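Local coordinates for protein beta-1,4-mannanase (Caldicellulosiruptor saccharolyticus, PDB 1PMH) that binds beta-1,4-linked mannan chains as a carbohydrate-binding module of a mannanase, probably holding the enzyme on its polysaccharide substrate, at residues A[62-67]-A[159-164]; A[85-90]-A[103-108]. All coordinates share one frame; numbering follows the deposited sequence. Where two conformers were deposited one is given.

Interaction 1: A[62-67]-A[159-164]. With BMA (beta-D-mannopyranose), chain B.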
# COMPACT_ATOMS: atom_id res chain seq x y z
N GLN A 62 11.52 -7.97 3.93
CA GLN A 62 10.07 -7.92 3.89
C GLN A 62 9.45 -7.26 5.11
O GLN A 62 9.96 -7.38 6.23
CB GLN A 62 9.56 -9.38 3.80
CG GLN A 62 8.07 -9.56 3.58
CD GLN A 62 7.67 -11.01 3.57
OE1 GLN A 62 8.25 -11.83 2.83
NE2 GLN A 62 6.67 -11.37 4.34
N GLY A 63 8.32 -6.59 4.90
CA GLY A 63 7.47 -6.07 5.95
C GLY A 63 6.04 -6.13 5.47
O GLY A 63 5.79 -6.04 4.27
N ASP A 64 5.10 -6.29 6.38
CA ASP A 64 3.70 -6.48 6.06
C ASP A 64 2.82 -5.53 6.88
O ASP A 64 2.87 -5.50 8.10
CB ASP A 64 3.26 -7.93 6.26
CG ASP A 64 3.96 -8.89 5.32
OD1 ASP A 64 3.45 -9.09 4.21
OD2 ASP A 64 5.04 -9.42 5.64
N LEU A 65 2.05 -4.75 6.16
CA LEU A 65 1.16 -3.71 6.65
C LEU A 65 -0.26 -4.21 6.42
O LEU A 65 -0.59 -4.55 5.32
CB LEU A 65 1.41 -2.45 5.83
CG LEU A 65 0.53 -1.27 6.14
CD1 LEU A 65 0.98 -0.53 7.42
CD2 LEU A 65 0.53 -0.34 4.94
N GLY A 66 -1.10 -4.18 7.45
CA GLY A 66 -2.46 -4.62 7.30
C GLY A 66 -3.48 -3.59 7.74
O GLY A 66 -3.20 -2.74 8.57
N THR A 67 -4.70 -3.73 7.23
CA THR A 67 -5.84 -3.04 7.77
C THR A 67 -7.03 -3.99 7.77
O THR A 67 -7.17 -4.81 6.88
CB THR A 67 -6.16 -1.72 7.03
OG1 THR A 67 -7.15 -0.99 7.76
CG2 THR A 67 -6.67 -1.95 5.63
N VAL A 159 -3.71 -6.59 3.07
CA VAL A 159 -2.30 -6.51 3.39
C VAL A 159 -1.53 -5.96 2.21
O VAL A 159 -1.72 -6.40 1.07
CB VAL A 159 -1.74 -7.86 3.82
CG1 VAL A 159 -0.23 -7.80 4.05
CG2 VAL A 159 -2.46 -8.37 5.07
N PHE A 160 -0.66 -5.00 2.52
CA PHE A 160 0.36 -4.54 1.60
C PHE A 160 1.71 -5.04 2.12
O PHE A 160 2.08 -4.74 3.24
CB PHE A 160 0.42 -3.02 1.51
CG PHE A 160 -0.73 -2.42 0.77
CD1 PHE A 160 -1.95 -2.31 1.36
CD2 PHE A 160 -0.57 -1.96 -0.54
CE1 PHE A 160 -3.06 -1.76 0.69
CE2 PHE A 160 -1.63 -1.41 -1.22
CZ PHE A 160 -2.85 -1.33 -0.57
N GLN A 161 2.38 -5.85 1.30
CA GLN A 161 3.70 -6.33 1.59
C GLN A 161 4.70 -5.49 0.81
O GLN A 161 4.50 -5.23 -0.35
CB GLN A 161 3.84 -7.80 1.25
CG GLN A 161 5.21 -8.35 1.58
CD GLN A 161 5.25 -9.84 1.30
OE1 GLN A 161 5.81 -10.27 0.27
NE2 GLN A 161 4.67 -10.62 2.16
N PHE A 162 5.80 -5.11 1.48
CA PHE A 162 6.90 -4.43 0.85
C PHE A 162 8.13 -5.26 1.10
O PHE A 162 8.34 -5.74 2.21
CB PHE A 162 7.09 -3.04 1.45
CG PHE A 162 5.96 -2.13 1.20
CD1 PHE A 162 4.86 -2.10 2.03
CD2 PHE A 162 5.98 -1.27 0.10
CE1 PHE A 162 3.78 -1.27 1.74
CE2 PHE A 162 4.87 -0.46 -0.17
CZ PHE A 162 3.83 -0.45 0.67
N ALA A 163 9.02 -5.37 0.12
CA ALA A 163 10.27 -6.11 0.34
C ALA A 163 11.39 -5.45 -0.41
O ALA A 163 11.39 -5.36 -1.63
CB ALA A 163 10.15 -7.59 -0.08
N GLY A 164 12.39 -4.99 0.34
CA GLY A 164 13.59 -4.47 -0.31
C GLY A 164 14.32 -5.59 -1.05
O GLY A 164 14.52 -6.67 -0.54
C1 BMA B . 7.02 -14.51 -0.68
C2 BMA B . 6.42 -13.58 0.31
C3 BMA B . 5.76 -14.42 1.40
C4 BMA B . 4.79 -15.43 0.75
C5 BMA B . 5.46 -16.20 -0.37
C6 BMA B . 4.43 -17.06 -1.08
O2 BMA B . 5.45 -12.77 -0.32
O3 BMA B . 5.15 -13.55 2.35
O4 BMA B . 4.48 -16.43 1.68
O5 BMA B . 6.03 -15.33 -1.30
O6 BMA B . 5.11 -17.90 -1.95

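Interaction 2: A[85-90]-A[103-108]. Unlike the reference sequence in segment 103-108: Ala-104 (reference Pro). With BMA (beta-D-mannopyranose), chain B; BMA (beta-D-mannopyranose), chain C.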
# COMPACT_ATOMS: atom_id res chain seq x y z
N VAL A 85 -9.08 -3.96 -6.31
CA VAL A 85 -8.44 -3.13 -5.26
C VAL A 85 -7.47 -2.19 -5.96
O VAL A 85 -6.61 -2.65 -6.69
CB VAL A 85 -7.71 -3.99 -4.21
CG1 VAL A 85 -6.98 -3.06 -3.22
CG2 VAL A 85 -8.75 -4.87 -3.48
N GLU A 86 -7.65 -0.91 -5.74
CA GLU A 86 -6.88 0.14 -6.35
C GLU A 86 -6.10 0.89 -5.29
O GLU A 86 -6.53 0.97 -4.13
CB GLU A 86 -7.84 1.12 -7.04
CG GLU A 86 -7.15 2.16 -7.90
CD GLU A 86 -8.15 2.92 -8.73
OE1 GLU A 86 -9.14 2.26 -9.18
OE2 GLU A 86 -7.90 4.12 -8.99
N PHE A 87 -4.95 1.45 -5.62
CA PHE A 87 -4.14 2.21 -4.67
C PHE A 87 -3.21 3.14 -5.42
O PHE A 87 -2.92 2.92 -6.61
CB PHE A 87 -3.34 1.26 -3.78
CG PHE A 87 -2.31 0.50 -4.54
CD1 PHE A 87 -1.03 1.04 -4.73
CD2 PHE A 87 -2.63 -0.67 -5.19
CE1 PHE A 87 -0.13 0.44 -5.55
CE2 PHE A 87 -1.69 -1.30 -6.03
CZ PHE A 87 -0.45 -0.74 -6.18
N GLU A 88 -2.70 4.14 -4.70
CA GLU A 88 -1.63 5.00 -5.16
C GLU A 88 -0.50 4.91 -4.14
O GLU A 88 -0.73 5.00 -2.94
CB GLU A 88 -2.10 6.46 -5.29
CG GLU A 88 -3.22 6.67 -6.30
CD GLU A 88 -3.69 8.11 -6.44
OE1 GLU A 88 -2.87 8.91 -6.89
OE2 GLU A 88 -4.88 8.39 -6.18
N MSE A 89 0.71 4.82 -4.66
CA MSE A 89 1.93 4.72 -3.87
C MSE A 89 2.90 5.77 -4.33
O MSE A 89 3.05 5.97 -5.54
CB MSE A 89 2.46 3.32 -4.07
CG MSE A 89 3.69 3.01 -3.33
SE MSE A 89 4.38 1.25 -3.82
CE MSE A 89 3.02 0.30 -3.49
N PHE A 90 3.57 6.44 -3.39
CA PHE A 90 4.43 7.58 -3.68
C PHE A 90 5.78 7.36 -3.00
O PHE A 90 5.81 7.13 -1.79
CB PHE A 90 3.84 8.91 -3.15
CG PHE A 90 2.43 9.18 -3.60
CD1 PHE A 90 1.36 8.53 -3.04
CD2 PHE A 90 2.18 10.11 -4.58
CE1 PHE A 90 0.08 8.73 -3.47
CE2 PHE A 90 0.89 10.33 -5.03
CZ PHE A 90 -0.14 9.62 -4.47
N PHE A 103 12.62 -2.38 -4.91
CA PHE A 103 11.76 -3.09 -3.99
C PHE A 103 10.61 -3.74 -4.74
O PHE A 103 10.28 -3.40 -5.86
CB PHE A 103 11.28 -2.20 -2.82
CG PHE A 103 10.24 -1.17 -3.16
CD1 PHE A 103 8.91 -1.46 -3.04
CD2 PHE A 103 10.59 0.12 -3.54
CE1 PHE A 103 7.93 -0.55 -3.32
CE2 PHE A 103 9.61 1.05 -3.81
CZ PHE A 103 8.28 0.69 -3.71
N ALA A 104 10.01 -4.71 -4.05
CA ALA A 104 8.82 -5.41 -4.51
C ALA A 104 7.66 -5.06 -3.59
O ALA A 104 7.86 -4.72 -2.42
CB ALA A 104 9.08 -6.91 -4.49
N TYR A 105 6.46 -5.18 -4.09
CA TYR A 105 5.28 -5.08 -3.27
C TYR A 105 4.25 -6.09 -3.73
O TYR A 105 4.23 -6.56 -4.88
CB TYR A 105 4.70 -3.66 -3.18
CG TYR A 105 4.05 -3.24 -4.46
CD1 TYR A 105 2.72 -3.51 -4.68
CD2 TYR A 105 4.74 -2.60 -5.47
CE1 TYR A 105 2.09 -3.18 -5.88
CE2 TYR A 105 4.14 -2.24 -6.66
CZ TYR A 105 2.83 -2.59 -6.89
OH TYR A 105 2.17 -2.27 -8.05
N LYS A 106 3.37 -6.44 -2.80
CA LYS A 106 2.22 -7.30 -3.05
C LYS A 106 1.00 -6.69 -2.38
O LYS A 106 1.11 -6.09 -1.32
CB LYS A 106 2.43 -8.71 -2.54
CG LYS A 106 3.69 -9.40 -3.01
CD LYS A 106 3.73 -10.87 -2.68
CE LYS A 106 4.90 -11.60 -3.34
NZ LYS A 106 4.86 -13.06 -3.00
N VAL A 107 -0.15 -6.93 -3.00
CA VAL A 107 -1.44 -6.56 -2.45
C VAL A 107 -2.22 -7.86 -2.26
O VAL A 107 -2.35 -8.64 -3.23
CB VAL A 107 -2.18 -5.59 -3.37
CG1 VAL A 107 -3.54 -5.26 -2.80
CG2 VAL A 107 -1.37 -4.32 -3.56
N VAL A 108 -2.70 -8.09 -1.05
CA VAL A 108 -3.20 -9.37 -0.61
C VAL A 108 -4.50 -9.19 0.16
O VAL A 108 -4.62 -8.28 0.97
CB VAL A 108 -2.15 -10.01 0.32
CG1 VAL A 108 -2.60 -11.26 1.01
CG2 VAL A 108 -0.86 -10.28 -0.45
C1 BMA B . 7.02 -14.51 -0.68
C2 BMA B . 6.42 -13.58 0.31
C3 BMA B . 5.76 -14.42 1.40
C4 BMA B . 4.79 -15.43 0.75
C5 BMA B . 5.46 -16.20 -0.37
C6 BMA B . 4.43 -17.06 -1.08
O2 BMA B . 5.45 -12.77 -0.32
O3 BMA B . 5.15 -13.55 2.35
O4 BMA B . 4.48 -16.43 1.68
O5 BMA B . 6.03 -15.33 -1.30
O6 BMA B . 5.11 -17.90 -1.95
C1 BMA C . 10.70 -14.17 -4.22
C2 BMA C . 9.37 -14.48 -4.86
C3 BMA C . 8.27 -14.02 -3.91
C4 BMA C . 8.53 -14.47 -2.51
C5 BMA C . 9.94 -14.11 -2.02
C6 BMA C . 10.28 -14.61 -0.64
O2 BMA C . 9.25 -15.89 -5.02
O3 BMA C . 6.97 -14.37 -4.39
O4 BMA C . 7.59 -13.77 -1.72
O5 BMA C . 10.89 -14.66 -2.93
O6 BMA C . 10.07 -16.00 -0.53

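Interaction 1: A[62-67]-A[159-164]
Gly-63 and Leu-65 pair with Phe-162 and Phe-160 through four backbone hydrogen bonds, N to O in both directions, as strands 62-67 and 159-164 run antiparallel, their axes 4.6 Å apart at closest approach. They are neighbours in the sugar-binding sheet of a jellyroll beta-sandwich. One face carries Leu-65, Phe-160 and Phe-162 into the core, where Leu-65 and Phe-160 also meet Leu-175 of the other sheet. The opposite face carries Gln-62, Asp-64 and Gln-161, a polar group directed at the bound mannohexaose. Here Asp-64 acts as second shell: its OD1 accepts Gln-161 NE2 at 2.8 Å and its OD2 accepts Gln-62 NE2 at 2.9 Å, each through the syn lone pair and with the donor amide nearly coplanar with its bond. Both amides are thereby fixed in rotation, stacked with planes 19° apart, while Trp-60 NE1 donates to Gln-62 OE1. Gln-161 extends from a CG anti to its backbone N (chi1 -178°), which carries its amide out to the sugar. Gln-62 adds a weak bond from NE2 to O3 of the chain B mannose. With alanine at Gln-62, Asp-64 OD2 and Trp-60 NE1 would probably each lose a partner, and the Gln-161 amide its stacking neighbour. Gln-161 grips two neighbouring hydroxyls of that mannose: NE2 donates to O3 at 3.0 Å, and OE1 accepts from O2 at 2.6 Å.

Interaction 2: A[85-90]-A[103-108]
Met-89, a selenomethionine here, reaches from strand 85-90 into the hollow between Phe-103 and Tyr-105 of strand 103-108. The strands belong to different sheets, their axes 9.4 Å apart at closest approach and 143° between directions, and no hydrogen bond joins them; side chains alone fill the gap. The Met-89 chain runs out extended and then bends at its end (chi3 -55°), which lays CE over one face of the Tyr-105 ring, 3.9 Å from the ring centroid, as a CH-pi contact. SE meets the edge of the Phe-103 ring in its plane, 3.9 Å from CZ, and also lies obliquely off the Tyr-105 ring, a Met-aromatic contact with each. Next along, the end of the Phe-87 ring drops between Tyr-105 and Val-107. Its CZ comes within 3.5 Å of Tyr-105 CE1, the planes inclined at 75°, and its CE2 lies 3.9 Å from Val-107 CG2. The other branch of Val-107, CG1, meets Val-85 CG1 at 4.1 Å. The Tyr-105 hydroxyl is hydrogen-bonded to Glu-119 OE2, while Phe-160 and Phe-162 pack against Val-107 and Met-89. On the reverse side of strand 103-108, Lys-106 NZ donates to O2 of the chain B mannose and O3 of the chain C mannose and forms a salt bridge with Glu-115. Such interlocked aromatic and aliphatic side chains are typical of the hydrophobic core between the two sheets of a jellyroll beta-sandwich, of which this contact is a part.

The centres of interactions 1 and 2 lie about 9 Å apart, and both contacts reach one sheet, in which strands 61-68, 153-165 and 102-109 lie side by side; strand 84-92 belongs to the opposing sheet. Along the chain the order is 62-67, 85-90, 103-108, 159-164, so both segments of interaction 2 fall between those of interaction 1. Probable backbone hydrogen bonds, Val-159 N to Val-108 O and Ala-163 O to Ala-104 N, join the two contacts directly. Interaction 1 is thus lateral pairing within the binding sheet, and interaction 2 is packing behind it. Gln-161 and Lys-106, on adjacent strands, both bond to O2 of the chain B mannose, consistent with the sheet pairing setting the spacing of these sugar-binding groups.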